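Local coordinates for aldolase (Escherichia coli, PDB 6VOP), which is a putative class II aldolase, a member of the AraD-like superfamily built on the class II aldolase and adducin N-terminal fold, at residues Thr49-Leu53 and Gly54-Pro58; Gln111-Ser115 and Ser116-Arg120; Phe192-Asp196 and Arg197-Tyr201. The protein carries 2 engineered substitutions. All blocks are in the same frame, centred on the assembly; numbering follows the deposited sequence.

Contact 1 (Thr49-Leu53 and Gly54-Pro58); sequences TGSCL and GNLDP
Leu56 reaches back across a tight turn to Ser51, Cys52 and Leu53, and its side chain can be followed outward atom by atom. CB leads to CG, which stands beside the backbone N and anti to the carbonyl carbon (chi1 -70°), directed into the bend; there CG lies 3.8 Å from Leu53 O. At the first branch, CD1 meets Leu53 CD2 at 4.0 Å, and the two leucines extend in the same direction, one alongside the other. The second branch, CD2, turns to the polar side and settles against Ser51 OG and Cys52 O. Farther along, one water accepts from Asp57 N at 3.1 Å and joins Ser51 OG only weakly. Thr47 borders the same leucine, as does Ala19 of helix 7-24, which packs this loop between strands 44-46 and 62-64 against that helix. The bend is closed by Asn55 N, which bonds to Cys52 O at 3.2 Å, nearly straight at N-H (168°). Gly54 N adds a longer bond to Cys52 SG, 3.5 Å. Closure from Cys52 to Asn55, with these backbone angles at Leu53 and Gly54, is that of a type I beta turn.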
ATOM      1  N   THR A  49      -7.566  25.396  -1.258  1.00 35.69           N
ATOM      2  CA  THR A  49      -8.530  24.728  -0.396  1.00 51.88           C
ATOM      3  C   THR A  49      -9.491  23.878  -1.220  1.00 62.18           C
ATOM      4  O   THR A  49      -9.769  24.165  -2.388  1.00 62.74           O
ATOM      5  CB  THR A  49      -9.316  25.751   0.427  1.00 54.57           C
ATOM      6  OG1 THR A  49     -10.218  25.071   1.310  1.00 67.79           O
ATOM      7  CG2 THR A  49     -10.112  26.677  -0.482  1.00 43.55           C
ATOM      8  N   GLY A  50      -9.999  22.821  -0.594  1.00 73.46           N
ATOM      9  CA  GLY A  50     -10.918  21.919  -1.272  1.00 83.14           C
ATOM     10  C   GLY A  50     -10.319  21.260  -2.493  1.00 82.05           C
ATOM     11  O   GLY A  50     -11.023  21.033  -3.485  1.00 83.98           O
ATOM     12  N   SER A  51      -9.027  20.946  -2.447  1.00 81.53           N
ATOM     13  CA  SER A  51      -8.309  20.414  -3.595  1.00 73.70           C
ATOM     14  C   SER A  51      -7.751  19.041  -3.252  1.00 68.05           C
ATOM     15  O   SER A  51      -7.071  18.876  -2.233  1.00 58.60           O
ATOM     16  CB  SER A  51      -7.185  21.362  -4.022  1.00 65.38           C
ATOM     17  OG  SER A  51      -6.979  21.297  -5.422  1.00 73.51           O
ATOM     18  N   CYS A  52      -8.053  18.061  -4.100  1.00 67.22           N
ATOM     19  CA  CYS A  52      -7.501  16.722  -3.958  1.00 61.30           C
ATOM     20  C   CYS A  52      -6.049  16.730  -4.425  1.00 49.71           C
ATOM     21  O   CYS A  52      -5.763  17.097  -5.570  1.00 37.68           O
ATOM     22  CB  CYS A  52      -8.329  15.720  -4.760  1.00 62.67           C
ATOM     23  SG  CYS A  52      -7.601  14.074  -4.890  1.00 64.20           S
ATOM     24  N   LEU A  53      -5.137  16.321  -3.541  1.00 40.25           N
ATOM     25  CA  LEU A  53      -3.713  16.395  -3.846  1.00 34.47           C
ATOM     26  C   LEU A  53      -3.315  15.517  -5.028  1.00 37.98           C
ATOM     27  O   LEU A  53      -2.252  15.742  -5.622  1.00 38.07           O
ATOM     28  CB  LEU A  53      -2.897  16.013  -2.609  1.00 33.78           C
ATOM     29  CG  LEU A  53      -2.885  17.038  -1.473  1.00 35.49           C
ATOM     30  CD1 LEU A  53      -1.902  16.623  -0.387  1.00 31.01           C
ATOM     31  CD2 LEU A  53      -2.550  18.426  -2.000  1.00 33.39           C
ATOM     32  N   GLY A  54      -4.139  14.534  -5.391  1.00 36.40           N
ATOM     33  CA  GLY A  54      -3.808  13.643  -6.488  1.00 37.46           C
ATOM     34  C   GLY A  54      -4.112  14.169  -7.875  1.00 58.40           C
ATOM     35  O   GLY A  54      -3.666  13.569  -8.858  1.00 53.65           O
ATOM     36  N   ASN A  55      -4.854  15.272  -7.983  1.00 50.37           N
ATOM     37  CA  ASN A  55      -5.226  15.841  -9.273  1.00 53.79           C
ATOM     38  C   ASN A  55      -5.207  17.368  -9.182  1.00 49.94           C
ATOM     39  O   ASN A  55      -6.207  18.052  -9.379  1.00 50.30           O
ATOM     40  CB  ASN A  55      -6.594  15.324  -9.720  1.00 60.42           C
ATOM     41  CG  ASN A  55      -6.925  15.712 -11.147  1.00 71.28           C
ATOM     42  OD1 ASN A  55      -6.037  16.032 -11.936  1.00 72.43           O
ATOM     43  ND2 ASN A  55      -8.209  15.685 -11.486  1.00 80.34           N
ATOM     44  N   LEU A  56      -4.035  17.920  -8.880  1.00 47.05           N
ATOM     45  CA  LEU A  56      -3.886  19.363  -8.758  1.00 36.13           C
ATOM     46  C   LEU A  56      -3.674  20.004 -10.124  1.00 40.30           C
ATOM     47  O   LEU A  56      -3.017  19.436 -11.000  1.00 36.32           O
ATOM     48  CB  LEU A  56      -2.709  19.704  -7.844  1.00 31.21           C
ATOM     49  CG  LEU A  56      -2.861  19.404  -6.354  1.00 39.55           C
ATOM     50  CD1 LEU A  56      -1.665  19.942  -5.581  1.00 35.93           C
ATOM     51  CD2 LEU A  56      -4.159  19.984  -5.821  1.00 31.86           C
ATOM     52  N   ASP A  57      -4.241  21.199 -10.300  1.00 43.96           N
ATOM     53  CA  ASP A  57      -3.968  22.014 -11.478  1.00 47.50           C
ATOM     54  C   ASP A  57      -2.807  22.951 -11.174  1.00 38.70           C
ATOM     55  O   ASP A  57      -2.927  23.791 -10.273  1.00 39.10           O
ATOM     56  CB  ASP A  57      -5.198  22.813 -11.877  1.00 57.88           C
ATOM     57  CG  ASP A  57      -5.106  23.381 -13.287  1.00 66.69           C
ATOM     58  OD1 ASP A  57      -3.978  23.559 -13.792  1.00 67.52           O
ATOM     59  OD2 ASP A  57      -6.166  23.657 -13.888  1.00 67.27           O
ATOM     60  N   PRO A  58      -1.678  22.844 -11.879  1.00 34.10           N
ATOM     61  CA  PRO A  58      -0.519  23.688 -11.527  1.00 35.62           C
ATOM     62  C   PRO A  58      -0.779  25.181 -11.663  1.00 40.15           C
ATOM     63  O   PRO A  58      -0.329  25.960 -10.815  1.00 36.33           O
ATOM     64  CB  PRO A  58       0.572  23.198 -12.495  1.00 35.45           C
ATOM     65  CG  PRO A  58       0.133  21.805 -12.897  1.00 39.45           C
ATOM     66  CD  PRO A  58      -1.361  21.863 -12.932  1.00 36.29           C
TER
HETATM   67  O   HOH W   1      -6.457  22.535  -8.600  1.00 21.06           O

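Contact 2 (Gln111-Ser115 and Ser116-Arg120); sequences QGLDS and SNVIR
An Asx turn, in which the side chain of Asp114 binds the backbone N-H of Ser116 two residues on, opens a type I beta turn running from Asp114 to Asn117. The turn lies at the surface, in the loop that connects helix 102-107 to helix 125-129. Asp114 OD1 takes the N-H of Ser116 at 3.3 Å, with an angle of 159° at the hydrogen. The donor comes to the anti side of the carboxylate and stays close to its plane, tilted 16° from it, so the acid accepts an N-H that lies inside the turn. Past the corner, the chain brings Val118 back to Asp114. Its CG1 meets Asp114 O, and its CA offers that same oxygen a C-H contact at 3.5 Å. A water spans the open end of the loop, accepting from Asp114 N at 3.0 Å and donating to Val118 O at 3.3 Å.

The turn is tied to Val133 and to Leu135 of strand 135-136, an edge strand of the sheet within this chain: Ser115 OG bonds to Leu135 O and Asn117 OD1 to Val133 N, with backbone bonds joining the same regions. At the other end, Gln111 NE2 bonds to Ile199 O of the second subunit. On the apolar side there is one leucine-valine contact. Leu113, with CG beside its backbone N (chi1 -88°), swings its branch inward and lies at a slant to the valine, where CD1 of Leu113 touches CG1 of Val118 at 3.9 Å.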
ATOM      1  N   GLN A 111      -1.918   9.135  24.570  1.00 52.36           N
ATOM      2  CA  GLN A 111      -1.705   9.794  25.847  1.00 43.79           C
ATOM      3  C   GLN A 111      -0.255   9.627  26.290  1.00 43.35           C
ATOM      4  O   GLN A 111       0.451   8.703  25.872  1.00 33.40           O
ATOM      5  CB  GLN A 111      -2.631   9.223  26.922  1.00 35.85           C
ATOM      6  CG  GLN A 111      -4.116   9.324  26.625  1.00 58.37           C
ATOM      7  CD  GLN A 111      -4.964   8.650  27.696  1.00 57.77           C
ATOM      8  OE1 GLN A 111      -4.531   8.494  28.839  1.00 56.71           O
ATOM      9  NE2 GLN A 111      -6.173   8.239  27.327  1.00 52.21           N
ATOM     10  N   GLY A 112       0.185  10.535  27.154  1.00 43.72           N
ATOM     11  CA  GLY A 112       1.516  10.430  27.717  1.00 45.51           C
ATOM     12  C   GLY A 112       2.635  10.599  26.718  1.00 50.84           C
ATOM     13  O   GLY A 112       3.726  10.056  26.922  1.00 49.52           O
ATOM     14  N   LEU A 113       2.394  11.331  25.635  1.00 55.82           N
ATOM     15  CA  LEU A 113       3.462  11.642  24.700  1.00 46.98           C
ATOM     16  C   LEU A 113       4.412  12.679  25.296  1.00 56.04           C
ATOM     17  O   LEU A 113       4.074  13.416  26.228  1.00 47.06           O
ATOM     18  CB  LEU A 113       2.889  12.163  23.382  1.00 39.37           C
ATOM     19  CG  LEU A 113       2.527  11.116  22.331  1.00 41.47           C
ATOM     20  CD1 LEU A 113       2.253  11.780  20.989  1.00 27.24           C
ATOM     21  CD2 LEU A 113       3.632  10.081  22.213  1.00 38.76           C
ATOM     22  N   ASP A 114       5.621  12.725  24.741  1.00 64.77           N
ATOM     23  CA  ASP A 114       6.609  13.738  25.094  1.00 69.03           C
ATOM     24  C   ASP A 114       6.447  14.932  24.161  1.00 65.44           C
ATOM     25  O   ASP A 114       6.643  14.808  22.947  1.00 70.64           O
ATOM     26  CB  ASP A 114       8.025  13.167  25.008  1.00 84.28           C
ATOM     27  CG  ASP A 114       8.982  13.824  25.991  1.00 98.94           C
ATOM     28  OD1 ASP A 114       9.034  15.072  26.030  1.00102.72           O
ATOM     29  OD2 ASP A 114       9.684  13.095  26.727  1.00102.48           O
ATOM     30  N   SER A 115       6.093  16.088  24.726  1.00 61.49           N
ATOM     31  CA  SER A 115       5.860  17.276  23.914  1.00 64.30           C
ATOM     32  C   SER A 115       7.155  17.927  23.444  1.00 58.68           C
ATOM     33  O   SER A 115       7.106  18.860  22.633  1.00 58.47           O
ATOM     34  CB  SER A 115       5.014  18.289  24.692  1.00 69.38           C
ATOM     35  OG  SER A 115       4.779  19.456  23.921  1.00 82.15           O
ATOM     36  N   SER A 116       8.306  17.454  23.924  1.00 52.31           N
ATOM     37  CA  SER A 116       9.598  17.945  23.468  1.00 44.62           C
ATOM     38  C   SER A 116      10.150  17.129  22.309  1.00 52.35           C
ATOM     39  O   SER A 116      10.857  17.678  21.456  1.00 59.73           O
ATOM     40  CB  SER A 116      10.593  17.934  24.629  1.00 43.79           C
ATOM     41  OG  SER A 116      10.591  19.177  25.304  1.00 59.74           O
ATOM     42  N   ASN A 117       9.836  15.834  22.266  1.00 45.03           N
ATOM     43  CA  ASN A 117      10.273  14.956  21.183  1.00 47.25           C
ATOM     44  C   ASN A 117       9.407  13.705  21.247  1.00 45.60           C
ATOM     45  O   ASN A 117       9.551  12.903  22.176  1.00 53.45           O
ATOM     46  CB  ASN A 117      11.753  14.620  21.319  1.00 50.95           C
ATOM     47  CG  ASN A 117      12.254  13.730  20.205  1.00 53.95           C
ATOM     48  OD1 ASN A 117      12.128  14.057  19.025  1.00 58.14           O
ATOM     49  ND2 ASN A 117      12.841  12.599  20.575  1.00 57.43           N
ATOM     50  N   VAL A 118       8.512  13.537  20.267  1.00 31.04           N
ATOM     51  CA  VAL A 118       7.465  12.522  20.380  1.00 40.10           C
ATOM     52  C   VAL A 118       7.946  11.108  20.092  1.00 41.80           C
ATOM     53  O   VAL A 118       7.239  10.150  20.429  1.00 46.03           O
ATOM     54  CB  VAL A 118       6.274  12.836  19.453  1.00 38.33           C
ATOM     55  CG1 VAL A 118       5.396  13.923  20.062  1.00 31.58           C
ATOM     56  CG2 VAL A 118       6.754  13.237  18.068  1.00 38.34           C
ATOM     57  N   ILE A 119       9.124  10.940  19.491  1.00 29.49           N
ATOM     58  CA  ILE A 119       9.657   9.620  19.171  1.00 46.87           C
ATOM     59  C   ILE A 119      11.015   9.450  19.841  1.00 41.97           C
ATOM     60  O   ILE A 119      11.841  10.368  19.839  1.00 40.26           O
ATOM     61  CB  ILE A 119       9.753   9.385  17.643  1.00 56.57           C
ATOM     62  CG1 ILE A 119      10.799  10.287  16.982  1.00 63.69           C
ATOM     63  CG2 ILE A 119       8.404   9.601  16.979  1.00 50.56           C
ATOM     64  CD1 ILE A 119      12.126   9.594  16.718  1.00 69.13           C
ATOM     65  N   ARG A 120      11.235   8.277  20.431  1.00 44.93           N
ATOM     66  CA  ARG A 120      12.551   7.923  20.950  1.00 38.12           C
ATOM     67  C   ARG A 120      13.324   7.188  19.864  1.00 46.97           C
ATOM     68  O   ARG A 120      12.848   6.155  19.375  1.00 37.10           O
ATOM     69  CB  ARG A 120      12.433   7.056  22.190  1.00 39.40           C
ATOM     70  CG  ARG A 120      13.761   6.755  22.857  1.00 43.13           C
ATOM     71  CD  ARG A 120      13.594   5.782  24.009  1.00 45.10           C
ATOM     72  NE  ARG A 120      14.866   5.496  24.664  1.00 54.92           N
ATOM     73  CZ  ARG A 120      15.034   4.558  25.591  1.00 58.72           C
ATOM     74  NH1 ARG A 120      14.007   3.813  25.975  1.00 58.08           N
ATOM     75  NH2 ARG A 120      16.230   4.365  26.133  1.00 56.29           N
TER
HETATM   76  O   HOH W   2       6.832  10.207  23.692  1.00 37.47           O

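Contact 3 (Phe192-Asp196 and Arg197-Tyr201); sequences FILGD and RPIRY
Leu194 and Ile199 are brought together by matching first torsions: Leu194 CG and Ile199 CG1 both stand beside the backbone N and anti to the carbonyl carbon, with chi1 -67° in Leu194 and -50° in Ile199. The two side chains cross at an angle. The tip of the isoleucine, CD1, touches Leu194 CB at 3.7 Å and Leu194 CD1 at 3.8 Å, while the short branch, Ile199 CG2, also lies against Leu194 CD1. Phe122 of the same chain packs on both residues, and Leu110 of the third subunit covers the leucine further, so the pair belongs to an apolar patch at the subunit boundary.

What allows the chain to double back is the end of helix 174-194. Gly195 is the first residue to leave helical geometry and does so with positive phi, a conformation that glycine adopts easily, and a type II' beta turn runs from Leu194 to Arg197. Arg197 N closes it on Leu194 O at 3.1 Å, with 159° at the hydrogen. The arginine then leaves the turn as an extended chain whose first carbons pass alongside that same oxygen, CG at 3.2 Å from Leu194 O. Beyond the turn it packs on Phe192 of the third subunit. Further on, Ile199 CB lies over one face of the Tyr201 ring, offset toward its rim and 3.9 Å above the plane.

The chemistry is thus divided: hydrocarbon contacts pack Ile199 on Leu194, while the polar backbone of the outgoing loop bonds to the third subunit, Arg200 O to its Asn164 ND2 among others. At the bend itself, the backbone N-H of Arg197 satisfies the last helix carbonyl, with the aliphatic part of the arginine beside it.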
ATOM      1  N   PHE A 192       4.700   1.521  15.887  1.00 30.46           N
ATOM      2  CA  PHE A 192       3.542   0.653  16.067  1.00 33.86           C
ATOM      3  C   PHE A 192       3.837  -0.779  15.631  1.00 37.06           C
ATOM      4  O   PHE A 192       3.289  -1.725  16.209  1.00 40.52           O
ATOM      5  CB  PHE A 192       2.344   1.224  15.307  1.00 25.03           C
ATOM      6  CG  PHE A 192       1.789   2.479  15.918  1.00 28.38           C
ATOM      7  CD1 PHE A 192       0.891   2.415  16.972  1.00 25.18           C
ATOM      8  CD2 PHE A 192       2.177   3.727  15.450  1.00 29.47           C
ATOM      9  CE1 PHE A 192       0.382   3.568  17.544  1.00 26.10           C
ATOM     10  CE2 PHE A 192       1.671   4.885  16.016  1.00 30.37           C
ATOM     11  CZ  PHE A 192       0.773   4.805  17.066  1.00 28.44           C
ATOM     12  N   ILE A 193       4.704  -0.960  14.632  1.00 30.33           N
ATOM     13  CA  ILE A 193       5.045  -2.306  14.175  1.00 30.48           C
ATOM     14  C   ILE A 193       5.854  -3.038  15.238  1.00 31.08           C
ATOM     15  O   ILE A 193       5.595  -4.209  15.543  1.00 35.96           O
ATOM     16  CB  ILE A 193       5.800  -2.241  12.836  1.00 40.84           C
ATOM     17  CG1 ILE A 193       4.829  -1.954  11.692  1.00 27.80           C
ATOM     18  CG2 ILE A 193       6.561  -3.539  12.581  1.00 29.89           C
ATOM     19  CD1 ILE A 193       5.511  -1.736  10.371  1.00 28.36           C
ATOM     20  N   LEU A 194       6.848  -2.359  15.814  1.00 33.44           N
ATOM     21  CA  LEU A 194       7.646  -2.975  16.869  1.00 39.78           C
ATOM     22  C   LEU A 194       6.799  -3.249  18.106  1.00 43.05           C
ATOM     23  O   LEU A 194       6.912  -4.318  18.718  1.00 48.17           O
ATOM     24  CB  LEU A 194       8.841  -2.084  17.204  1.00 29.89           C
ATOM     25  CG  LEU A 194       9.867  -1.975  16.071  1.00 30.42           C
ATOM     26  CD1 LEU A 194      10.852  -0.837  16.305  1.00 30.36           C
ATOM     27  CD2 LEU A 194      10.599  -3.293  15.892  1.00 32.27           C
ATOM     28  N   GLY A 195       5.940  -2.305  18.480  1.00 39.19           N
ATOM     29  CA  GLY A 195       5.005  -2.544  19.568  1.00 43.43           C
ATOM     30  C   GLY A 195       5.714  -2.780  20.888  1.00 48.74           C
ATOM     31  O   GLY A 195       6.629  -2.043  21.272  1.00 49.95           O
ATOM     32  N   ASP A 196       5.290  -3.828  21.592  1.00 48.71           N
ATOM     33  CA  ASP A 196       5.832  -4.169  22.902  1.00 57.92           C
ATOM     34  C   ASP A 196       7.097  -5.015  22.825  1.00 53.65           C
ATOM     35  O   ASP A 196       7.575  -5.478  23.866  1.00 53.34           O
ATOM     36  CB  ASP A 196       4.773  -4.895  23.735  1.00 70.67           C
ATOM     37  CG  ASP A 196       3.569  -4.022  24.034  1.00 84.96           C
ATOM     38  OD1 ASP A 196       3.740  -2.790  24.149  1.00 87.50           O
ATOM     39  OD2 ASP A 196       2.451  -4.567  24.157  1.00 90.48           O
ATOM     40  N   ARG A 197       7.646  -5.224  21.630  1.00 50.24           N
ATOM     41  CA  ARG A 197       8.860  -6.009  21.494  1.00 47.27           C
ATOM     42  C   ARG A 197      10.049  -5.266  22.106  1.00 43.80           C
ATOM     43  O   ARG A 197      10.077  -4.032  22.121  1.00 43.01           O
ATOM     44  CB  ARG A 197       9.144  -6.309  20.024  1.00 41.41           C
ATOM     45  CG  ARG A 197       8.145  -7.246  19.369  1.00 43.74           C
ATOM     46  CD  ARG A 197       8.380  -7.334  17.869  1.00 39.17           C
ATOM     47  NE  ARG A 197       7.540  -8.345  17.235  1.00 38.35           N
ATOM     48  CZ  ARG A 197       7.918  -9.601  17.017  1.00 47.98           C
ATOM     49  NH1 ARG A 197       9.126 -10.004  17.387  1.00 48.17           N
ATOM     50  NH2 ARG A 197       7.090 -10.457  16.433  1.00 56.22           N
ATOM     51  N   PRO A 198      11.039  -5.996  22.630  1.00 51.79           N
ATOM     52  CA  PRO A 198      12.250  -5.337  23.136  1.00 55.76           C
ATOM     53  C   PRO A 198      13.063  -4.691  22.023  1.00 47.64           C
ATOM     54  O   PRO A 198      13.788  -5.373  21.290  1.00 37.29           O
ATOM     55  CB  PRO A 198      13.020  -6.479  23.813  1.00 51.88           C
ATOM     56  CG  PRO A 198      12.486  -7.728  23.190  1.00 50.78           C
ATOM     57  CD  PRO A 198      11.046  -7.447  22.889  1.00 52.76           C
ATOM     58  N   ILE A 199      12.943  -3.374  21.893  1.00 41.59           N
ATOM     59  CA  ILE A 199      13.629  -2.613  20.856  1.00 42.46           C
ATOM     60  C   ILE A 199      15.030  -2.267  21.334  1.00 52.16           C
ATOM     61  O   ILE A 199      15.245  -1.974  22.517  1.00 56.46           O
ATOM     62  CB  ILE A 199      12.836  -1.342  20.499  1.00 34.48           C
ATOM     63  CG1 ILE A 199      11.373  -1.686  20.223  1.00 35.30           C
ATOM     64  CG2 ILE A 199      13.450  -0.639  19.297  1.00 29.38           C
ATOM     65  CD1 ILE A 199      10.486  -0.474  20.092  1.00 32.54           C
ATOM     66  N   ARG A 200      15.993  -2.302  20.412  1.00 46.79           N
ATOM     67  CA  ARG A 200      17.353  -1.845  20.689  1.00 44.26           C
ATOM     68  C   ARG A 200      17.435  -0.375  20.299  1.00 39.70           C
ATOM     69  O   ARG A 200      17.809  -0.021  19.179  1.00 32.57           O
ATOM     70  CB  ARG A 200      18.379  -2.684  19.939  1.00 48.05           C
ATOM     71  CG  ARG A 200      19.798  -2.511  20.458  1.00 51.00           C
ATOM     72  CD  ARG A 200      20.811  -2.488  19.327  1.00 53.24           C
ATOM     73  NE  ARG A 200      20.942  -1.162  18.731  1.00 56.01           N
ATOM     74  CZ  ARG A 200      21.825  -0.248  19.123  1.00 59.73           C
ATOM     75  NH1 ARG A 200      22.659  -0.513  20.120  1.00 61.89           N
ATOM     76  NH2 ARG A 200      21.876   0.932  18.520  1.00 55.58           N
ATOM     77  N   TYR A 201      17.065   0.493  21.236  1.00 45.09           N
ATOM     78  CA  TYR A 201      17.127   1.926  20.994  1.00 49.29           C
ATOM     79  C   TYR A 201      18.575   2.380  20.850  1.00 50.63           C
ATOM     80  O   TYR A 201      19.500   1.774  21.398  1.00 55.14           O
ATOM     81  CB  TYR A 201      16.459   2.693  22.137  1.00 44.28           C
ATOM     82  CG  TYR A 201      14.960   2.508  22.239  1.00 37.40           C
ATOM     83  CD1 TYR A 201      14.094   3.272  21.468  1.00 35.25           C
ATOM     84  CD2 TYR A 201      14.411   1.581  23.118  1.00 41.17           C
ATOM     85  CE1 TYR A 201      12.723   3.113  21.563  1.00 36.11           C
ATOM     86  CE2 TYR A 201      13.040   1.415  23.219  1.00 43.97           C
ATOM     87  CZ  TYR A 201      12.201   2.184  22.439  1.00 43.58           C
ATOM     88  OH  TYR A 201      10.837   2.026  22.532  1.00 39.38           O
TER

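All three are local bends: contacts 1 and 3 close by a backbone bond, contact 2 has a carboxylate-to-backbone bond. Contact 2 is the surface case, with half of its touching residues exposed and polar ties, whereas contacts 1 and 3 are partly buried, each around two buried aliphatic residues. Contact 1 stands apart, its centre 32 Å from that of contact 2 and on the opposite side of the chain's centre, packing its loop against helix 7-24. Contacts 2 and 3 are neighbours, centres 16 Å apart, and touch where Arg120 makes a cation-pi contact with Tyr201. Both lie near helix 174-194, against which Ile119 packs and from whose end contact 3 departs. All three meet other subunits.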